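Local structure of AxyAgu115A (Amphibacillus xylanus NBRC 15112, 6NPS) at residues 176-181 and 191-196; 453-458 and 632-637. The protein probably hydrolyses alpha-linked glucuronic acid side groups from arabinoglucuronoxylan, as a family GH115 alpha-glucuronidase. The protein carries 3 engineered substitutions. All blocks are in the same frame, centred on the assembly; numbering follows the deposited sequence.

Contact 1: residues 176-181 and 191-196; sequences NDEWPA and GGFNAE
Trp179 and Phe193 carry the aromatic part of this contact: CE1 of Phe193 comes to 4.0 Å from Trp179 CZ2, on the benzo side of the indole. The indole atom sits at the edge of the phenyl ring, near its plane, while the phenyl approaches the indole obliquely; the two planes are turned about 64° apart. With Phe193 CG anti to its carbonyl carbon (chi1 -58°), the ring points toward 176-181.

The aliphatic part is lighter: Glu178 lays its CG 4.3 Å from Phe193 CZ. Segment 176-181 leaves strand 170-174, the first strand of the TIM barrel in chain order, at the C-terminal end where such barrels hold their active sites, and 191-196 joins helix 181-190 to helix 195-207. A glycerol beside the Trp179 side chain may mark a pocket there.

The polar groups find their partners in other parts of the chain. Glu178 OE2 accepts from the backbone N of Trp218, with a weaker bond from that of Met217, and Trp179 NE1 makes a weak bond to Ser219 OG. Phe193 centres an inverse gamma turn, closed by a weak 3.0 Å bond from Asn194 N to Gly192 O, and its carbonyl receives Asn231 ND2. Asn194 is the N-cap of helix 195-207: OD1 takes the backbone N of Met197, while ND2 reaches back to Phe190 O.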
# COMPACT_ATOMS: atom_id res chain seq x y z
N ASN A 176 -14.79 9.17 -33.91
CA ASN A 176 -14.94 9.97 -32.70
C ASN A 176 -13.65 9.91 -31.89
O ASN A 176 -12.68 9.26 -32.27
CB ASN A 176 -16.13 9.48 -31.86
CG ASN A 176 -16.48 10.43 -30.69
OD1 ASN A 176 -16.86 9.98 -29.60
ND2 ASN A 176 -16.36 11.75 -30.91
N ASP A 177 -13.64 10.62 -30.76
CA ASP A 177 -12.49 10.60 -29.85
C ASP A 177 -11.19 10.79 -30.64
O ASP A 177 -10.21 10.07 -30.45
CB ASP A 177 -12.48 9.29 -29.05
CG ASP A 177 -13.89 8.82 -28.66
OD1 ASP A 177 -14.60 9.58 -27.96
OD2 ASP A 177 -14.31 7.71 -29.04
N GLU A 178 -11.22 11.74 -31.58
CA GLU A 178 -10.25 11.71 -32.67
C GLU A 178 -8.99 12.51 -32.37
O GLU A 178 -8.10 12.57 -33.23
CB GLU A 178 -10.91 12.17 -33.98
CG GLU A 178 -11.30 13.67 -34.07
CD GLU A 178 -12.76 13.89 -33.73
OE1 GLU A 178 -13.39 13.00 -33.09
OE2 GLU A 178 -13.29 14.96 -34.05
N TRP A 179 -8.86 13.08 -31.17
CA TRP A 179 -7.63 13.74 -30.80
C TRP A 179 -7.00 12.99 -29.64
O TRP A 179 -7.72 12.55 -28.74
CB TRP A 179 -7.85 15.21 -30.41
CG TRP A 179 -8.07 16.10 -31.62
CD1 TRP A 179 -9.28 16.50 -32.13
CD2 TRP A 179 -7.06 16.65 -32.50
NE1 TRP A 179 -9.08 17.28 -33.26
CE2 TRP A 179 -7.74 17.38 -33.51
CE3 TRP A 179 -5.66 16.59 -32.53
CZ2 TRP A 179 -7.05 18.06 -34.53
CZ3 TRP A 179 -4.99 17.26 -33.54
CH2 TRP A 179 -5.69 17.99 -34.53
N PRO A 180 -5.66 12.82 -29.61
CA PRO A 180 -4.71 13.41 -30.57
C PRO A 180 -4.44 12.57 -31.84
O PRO A 180 -3.89 13.10 -32.81
CB PRO A 180 -3.44 13.52 -29.72
CG PRO A 180 -3.51 12.29 -28.84
CD PRO A 180 -4.98 12.04 -28.56
N ALA A 181 -4.82 11.30 -31.82
CA ALA A 181 -4.46 10.38 -32.90
C ALA A 181 -4.91 10.83 -34.29
O ALA A 181 -4.08 11.26 -35.11
CB ALA A 181 -5.01 8.99 -32.60
N GLY A 191 -3.37 17.14 -44.69
CA GLY A 191 -3.63 18.55 -44.43
C GLY A 191 -4.91 18.87 -43.68
O GLY A 191 -5.18 20.05 -43.44
N GLY A 192 -5.70 17.88 -43.29
CA GLY A 192 -6.82 18.13 -42.40
C GLY A 192 -7.97 17.19 -42.68
O GLY A 192 -7.83 16.15 -43.35
N PHE A 193 -9.13 17.55 -42.13
CA PHE A 193 -10.32 16.72 -42.27
C PHE A 193 -11.09 17.11 -43.54
O PHE A 193 -12.26 17.50 -43.51
CB PHE A 193 -11.21 16.83 -41.04
CG PHE A 193 -10.52 16.44 -39.74
CD1 PHE A 193 -9.81 17.37 -39.00
CD2 PHE A 193 -10.63 15.14 -39.26
CE1 PHE A 193 -9.21 17.01 -37.79
CE2 PHE A 193 -10.02 14.77 -38.06
CZ PHE A 193 -9.31 15.71 -37.33
N ASN A 194 -10.40 16.99 -44.68
CA ASN A 194 -10.87 17.50 -45.96
C ASN A 194 -11.29 16.35 -46.86
O ASN A 194 -11.26 15.17 -46.49
CB ASN A 194 -9.77 18.34 -46.62
CG ASN A 194 -8.46 17.57 -46.76
OD1 ASN A 194 -8.47 16.35 -46.97
ND2 ASN A 194 -7.33 18.29 -46.63
N ALA A 195 -11.69 16.71 -48.09
CA ALA A 195 -12.24 15.71 -49.01
C ALA A 195 -11.20 14.67 -49.41
O ALA A 195 -11.56 13.54 -49.74
CB ALA A 195 -12.76 16.41 -50.26
N GLU A 196 -9.93 15.06 -49.44
CA GLU A 196 -8.87 14.12 -49.79
C GLU A 196 -8.79 13.00 -48.76
O GLU A 196 -8.69 11.81 -49.10
CB GLU A 196 -7.53 14.85 -49.89
CG GLU A 196 -7.32 15.65 -51.19
CD GLU A 196 -8.54 16.49 -51.62
OE1 GLU A 196 -8.96 17.39 -50.85
OE2 GLU A 196 -9.07 16.24 -52.72

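Contact 2: residues 453-458 and 632-637; sequences DIATQE and YGMGLS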
# COMPACT_ATOMS: atom_id res chain seq x y z
N ASP A 453 -10.59 6.40 -33.65
CA ASP A 453 -9.75 6.80 -34.77
C ASP A 453 -9.66 5.71 -35.83
O ASP A 453 -8.76 5.78 -36.67
CB ASP A 453 -8.34 7.09 -34.28
CG ASP A 453 -8.33 8.11 -33.17
OD1 ASP A 453 -8.43 7.69 -31.99
OD2 ASP A 453 -8.25 9.32 -33.45
N ILE A 454 -10.55 4.72 -35.79
CA ILE A 454 -10.69 3.62 -36.75
C ILE A 454 -9.56 2.61 -36.67
O ILE A 454 -9.81 1.40 -36.63
CB ILE A 454 -10.82 4.14 -38.20
CG1 ILE A 454 -11.92 5.20 -38.33
CG2 ILE A 454 -11.07 2.93 -39.11
CD1 ILE A 454 -11.89 5.99 -39.64
N ALA A 455 -8.32 3.08 -36.67
CA ALA A 455 -7.18 2.17 -36.65
C ALA A 455 -7.21 1.10 -35.55
O ALA A 455 -7.54 1.39 -34.40
CB ALA A 455 -5.88 2.96 -36.56
N THR A 456 -6.82 -0.13 -35.93
CA THR A 456 -6.87 -1.37 -35.14
C THR A 456 -8.30 -1.86 -34.90
O THR A 456 -8.48 -2.97 -34.38
CB THR A 456 -6.15 -1.26 -33.77
OG1 THR A 456 -7.00 -0.62 -32.81
CG2 THR A 456 -4.85 -0.46 -33.90
N GLN A 457 -9.31 -1.12 -35.33
CA GLN A 457 -10.68 -1.63 -35.21
C GLN A 457 -11.16 -2.38 -36.45
O GLN A 457 -12.36 -2.65 -36.55
CB GLN A 457 -11.65 -0.48 -34.89
CG GLN A 457 -11.23 0.43 -33.74
CD GLN A 457 -11.26 -0.29 -32.39
OE1 GLN A 457 -11.82 -1.38 -32.28
NE2 GLN A 457 -10.67 0.31 -31.38
N GLU A 458 -10.27 -2.76 -37.36
CA GLU A 458 -10.72 -3.28 -38.65
C GLU A 458 -11.42 -4.63 -38.52
O GLU A 458 -12.42 -4.87 -39.20
CB GLU A 458 -9.54 -3.40 -39.63
CG GLU A 458 -8.89 -2.07 -40.01
CD GLU A 458 -7.81 -1.62 -39.01
OE1 GLU A 458 -7.55 -2.35 -38.02
OE2 GLU A 458 -7.22 -0.53 -39.22
N TYR A 632 0.91 7.35 -39.09
CA TYR A 632 1.49 8.32 -38.16
C TYR A 632 0.42 8.92 -37.25
O TYR A 632 -0.61 9.41 -37.71
CB TYR A 632 2.21 9.41 -38.93
CG TYR A 632 2.74 10.52 -38.04
CD1 TYR A 632 1.99 11.68 -37.82
CD2 TYR A 632 3.98 10.41 -37.42
CE1 TYR A 632 2.46 12.70 -37.01
CE2 TYR A 632 4.47 11.43 -36.60
CZ TYR A 632 3.70 12.57 -36.41
OH TYR A 632 4.16 13.60 -35.61
N GLY A 633 0.69 8.90 -35.95
CA GLY A 633 -0.20 9.49 -34.97
C GLY A 633 -1.31 8.58 -34.48
O GLY A 633 -1.90 8.87 -33.43
N MET A 634 -1.58 7.47 -35.18
CA MET A 634 -2.69 6.59 -34.80
C MET A 634 -2.48 5.93 -33.45
O MET A 634 -3.46 5.44 -32.86
CB MET A 634 -2.89 5.51 -35.87
CG MET A 634 -3.57 6.03 -37.12
SD MET A 634 -5.16 6.78 -36.72
CE MET A 634 -5.98 6.61 -38.34
N GLY A 635 -1.25 5.90 -32.93
CA GLY A 635 -0.97 5.27 -31.65
C GLY A 635 -0.56 6.25 -30.57
O GLY A 635 0.02 5.85 -29.55
N LEU A 636 -0.89 7.53 -30.76
CA LEU A 636 -0.44 8.61 -29.89
C LEU A 636 -1.15 8.71 -28.53
O LEU A 636 -0.60 9.35 -27.62
CB LEU A 636 -0.63 9.95 -30.60
CG LEU A 636 0.59 10.51 -31.33
CD1 LEU A 636 0.31 11.92 -31.89
CD2 LEU A 636 1.78 10.48 -30.39
N SER A 637 -2.34 8.14 -28.36
CA SER A 637 -3.10 8.33 -27.13
C SER A 637 -2.33 7.76 -25.94
O SER A 637 -1.84 6.63 -26.00
CB SER A 637 -4.46 7.62 -27.21
OG SER A 637 -4.98 7.68 -28.52
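The peptide plane between Asp453 and Ile454 meets Met634 at its oxygen end rather than over a face: the methyl CE stands 3.3 Å from Asp453 O, with a C=O...CE angle near 164°. The same oxygen takes Ala455 N at 2.7 Å, closing a classic gamma turn centred on Ile454. The flat carboxylate of Asp453 belongs to another neighbour: its OD2 accepts the backbone N of Phe182 in the first turn of helix 181-190, while Asp453 CB faces Met634 SD at 4.0 Å.

Apolar packing does the rest. Bent at chi2 (-57°), the Met634 chain curls around Ala455 CB, which has CG and SD both 3.9 Å away. Tyr623 and Trp185 also touch the Met634 side chain. Thus the loop after strand 446-450, the last strand of the TIM barrel in chain order, is packed against the loop that follows the long helix 601-629. With an alanine in place of Met634, Asp453 CB and O would probably be left without the thioether that packs on them and Ala455 CB with much less cover, opening a gap beside Tyr623 and Trp185.

Each side is shaped by turns. Ile454 to Gln457 form a type II turn, and Gly633 to Leu636 a type I turn that presents Met634. Thr456 OG1 donates to Ala455 O over 2.6 Å, in the carbonyl plane on a lone pair, and also accepts Asn424 N.

Overall arrangement
Contact 1 closes before contact 2 opens along the chain, yet their centres lie only 11 Å apart. Their loops 176-181 and 453-458 leave the first and last strands of the TIM barrel, 170-174 and 446-450, which pair side by side in the parallel sheet. The loops themselves touch: Glu178 CA is 3.2 Å from Asp453 OD2. Helix 181-190 lies between them, spanning the two segments of contact 1 and packing on both segments of contact 2. Segment 632-637, in the loop that ends helix 601-629, brings that helical region, which precedes it in the chain, against the C-terminal rim of the barrel, where the active site is expected.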